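Long-range contact in concanavalin B (Canavalia ensiformis, PDB 6CAF), which may act as a carbohydrate-binding protein and is a chitinase-like member of glycosyl hydrolase family 18: residues S28-A33 with T282-I287. Residues are numbered along the deposited sequence; the frame is centred on the assembly and turned at random. Where two conformers were deposited one is given.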
loop_
_atom_site.group_PDB
_atom_site.type_symbol
_atom_site.label_atom_id
_atom_site.label_comp_id
_atom_site.label_asym_id
_atom_site.label_seq_id
_atom_site.Cartn_x
_atom_site.Cartn_y
_atom_site.Cartn_z
ATOM N N SER A 28 -6.782 16.289 10.909
ATOM C CA SER A 28 -5.669 16.305 11.862
ATOM C C SER A 28 -5.129 14.908 12.190
ATOM O O SER A 28 -3.958 14.767 12.569
ATOM C CB SER A 28 -6.113 16.995 13.162
ATOM O OG SER A 28 -7.067 16.183 13.828
ATOM N N SER A 29 -5.982 13.885 12.060
ATOM C CA SER A 29 -5.611 12.494 12.353
ATOM C C SER A 29 -5.058 11.711 11.151
ATOM O O SER A 29 -4.854 10.502 11.237
ATOM C CB SER A 29 -6.821 11.744 12.905
ATOM O OG SER A 29 -7.840 11.630 11.921
ATOM N N THR A 30 -4.802 12.399 10.047
ATOM C CA THR A 30 -4.196 11.810 8.868
ATOM C C THR A 30 -3.003 10.917 9.232
ATOM O O THR A 30 -2.065 11.365 9.890
ATOM C CB THR A 30 -3.699 12.954 7.933
ATOM O OG1 THR A 30 -4.814 13.651 7.372
ATOM C CG2 THR A 30 -2.817 12.455 6.795
ATOM N N GLU A 31 -3.017 9.694 8.724
ATOM C CA GLU A 31 -1.856 8.813 8.743
ATOM C C GLU A 31 -1.287 8.761 7.333
ATOM O O GLU A 31 -2.057 8.746 6.384
ATOM C CB GLU A 31 -2.253 7.410 9.230
ATOM C CG GLU A 31 -2.735 7.391 10.680
ATOM C CD GLU A 31 -3.217 6.017 11.167
ATOM O OE1 GLU A 31 -3.528 5.132 10.343
ATOM O OE2 GLU A 31 -3.299 5.853 12.390
ATOM N N ILE A 32 0.035 8.660 7.212
ATOM C CA ILE A 32 0.660 8.635 5.909
ATOM C C ILE A 32 1.391 7.307 5.708
ATOM O O ILE A 32 2.205 6.886 6.540
ATOM C CB ILE A 32 1.648 9.807 5.743
ATOM C CG1 ILE A 32 0.949 11.130 6.045
ATOM C CG2 ILE A 32 2.250 9.784 4.341
ATOM C CD1 ILE A 32 1.853 12.350 5.924
ATOM N N ALA A 33 1.118 6.682 4.572
ATOM C CA ALA A 33 1.833 5.491 4.147
ATOM C C ALA A 33 2.738 5.868 2.966
ATOM O O ALA A 33 2.458 6.837 2.246
ATOM C CB ALA A 33 0.827 4.437 3.686
ATOM N N THR A 282 -15.845 9.852 9.192
ATOM C CA THR A 282 -15.959 8.461 9.541
ATOM C C THR A 282 -15.156 7.512 8.665
ATOM O O THR A 282 -14.874 6.423 9.098
ATOM C CB THR A 282 -17.412 7.982 9.541
ATOM O OG1 THR A 282 -17.998 8.253 8.270
ATOM C CG2 THR A 282 -18.209 8.717 10.624
ATOM N N ARG A 283 -14.770 7.918 7.453
ATOM C CA ARG A 283 -14.151 6.987 6.524
ATOM C C ARG A 283 -12.699 7.297 6.207
ATOM O O ARG A 283 -11.975 6.413 5.789
ATOM C CB ARG A 283 -14.943 6.897 5.219
ATOM C CG ARG A 283 -16.380 6.472 5.421
ATOM C CD ARG A 283 -16.547 5.114 6.077
ATOM N NE ARG A 283 -15.838 4.061 5.385
ATOM C CZ ARG A 283 -16.311 3.439 4.306
ATOM N NH1 ARG A 283 -17.493 3.767 3.791
ATOM N NH2 ARG A 283 -15.591 2.495 3.718
ATOM N N TYR A 284 -12.286 8.571 6.325
ATOM C CA TYR A 284 -10.957 8.967 5.888
ATOM C C TYR A 284 -9.901 8.595 6.929
ATOM O O TYR A 284 -9.953 9.051 8.087
ATOM C CB TYR A 284 -10.920 10.465 5.638
ATOM C CG TYR A 284 -9.557 11.054 5.462
ATOM C CD1 TYR A 284 -8.852 10.917 4.285
ATOM C CD2 TYR A 284 -8.959 11.747 6.486
ATOM C CE1 TYR A 284 -7.576 11.446 4.143
ATOM C CE2 TYR A 284 -7.694 12.274 6.359
ATOM C CZ TYR A 284 -7.014 12.139 5.190
ATOM O OH TYR A 284 -5.753 12.660 5.035
ATOM N N ALA A 285 -8.916 7.802 6.498
ATOM C CA ALA A 285 -7.826 7.387 7.342
ATOM C C ALA A 285 -6.513 8.112 7.064
ATOM O O ALA A 285 -5.636 8.193 7.936
ATOM C CB ALA A 285 -7.608 5.889 7.200
ATOM N N GLY A 286 -6.335 8.606 5.842
ATOM C CA GLY A 286 -5.064 9.238 5.512
ATOM C C GLY A 286 -4.736 9.096 4.050
ATOM O O GLY A 286 -5.622 8.961 3.185
ATOM N N ILE A 287 -3.438 9.156 3.778
ATOM C CA ILE A 287 -2.959 9.142 2.429
ATOM C C ILE A 287 -1.797 8.167 2.301
ATOM O O ILE A 287 -1.121 7.854 3.293
ATOM C CB ILE A 287 -2.519 10.533 1.949
ATOM C CG1 ILE A 287 -1.340 11.057 2.713
ATOM C CG2 ILE A 287 -3.687 11.522 1.990
ATOM C CD1 ILE A 287 -0.782 12.371 2.177
HETATM O O HOH W 1 -8.047 10.484 9.769
#
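Ile287, Thr30 and Tyr284 carry much of this contact, in which the first and last strands of a TIM barrel lie parallel and close the cylinder. Glu31 N donates to Ala285 O and Glu31 O accepts from Ile287 N, while Ala33 N reaches Ile287 O at 2.8 Å. Gly286 suits its place because at its backbone angles a beta carbon would be jammed against the carbonyl O of Ala285 and would also collide with Glu31 O; its CA instead gives a CA-H...O contact to Glu31 O. Ile32 and Ile287, beta-branched and apolar as suits a buried strand face, lie alongside each other, pointing the same way, with CG1 against CG1 at 4.0 Å. At the start of its strand, just after helix 280-283, Tyr284, with CG anti to the backbone N (chi1 168°), lays its ring over Gly286 N. Its length carries Tyr284 OH across to donate a hydrogen bond to Thr30 OG1 at 2.7 Å, the threonine oxygen lying at the ring's edge, in plane. Threonine serves two kinds of neighbour: OG1 also bonds to Ile27 O, while CG2 lies against Tyr284 OH and more loosely on Gly286 CA. A valine here would probably leave both the tyrosine hydroxyl and the Ile27 carbonyl without this partner. Helix 300-308 covers Thr30 and Ile32, while strands 55-64 and 247-252 continue the barrel beyond 31-36 and 284-290 respectively.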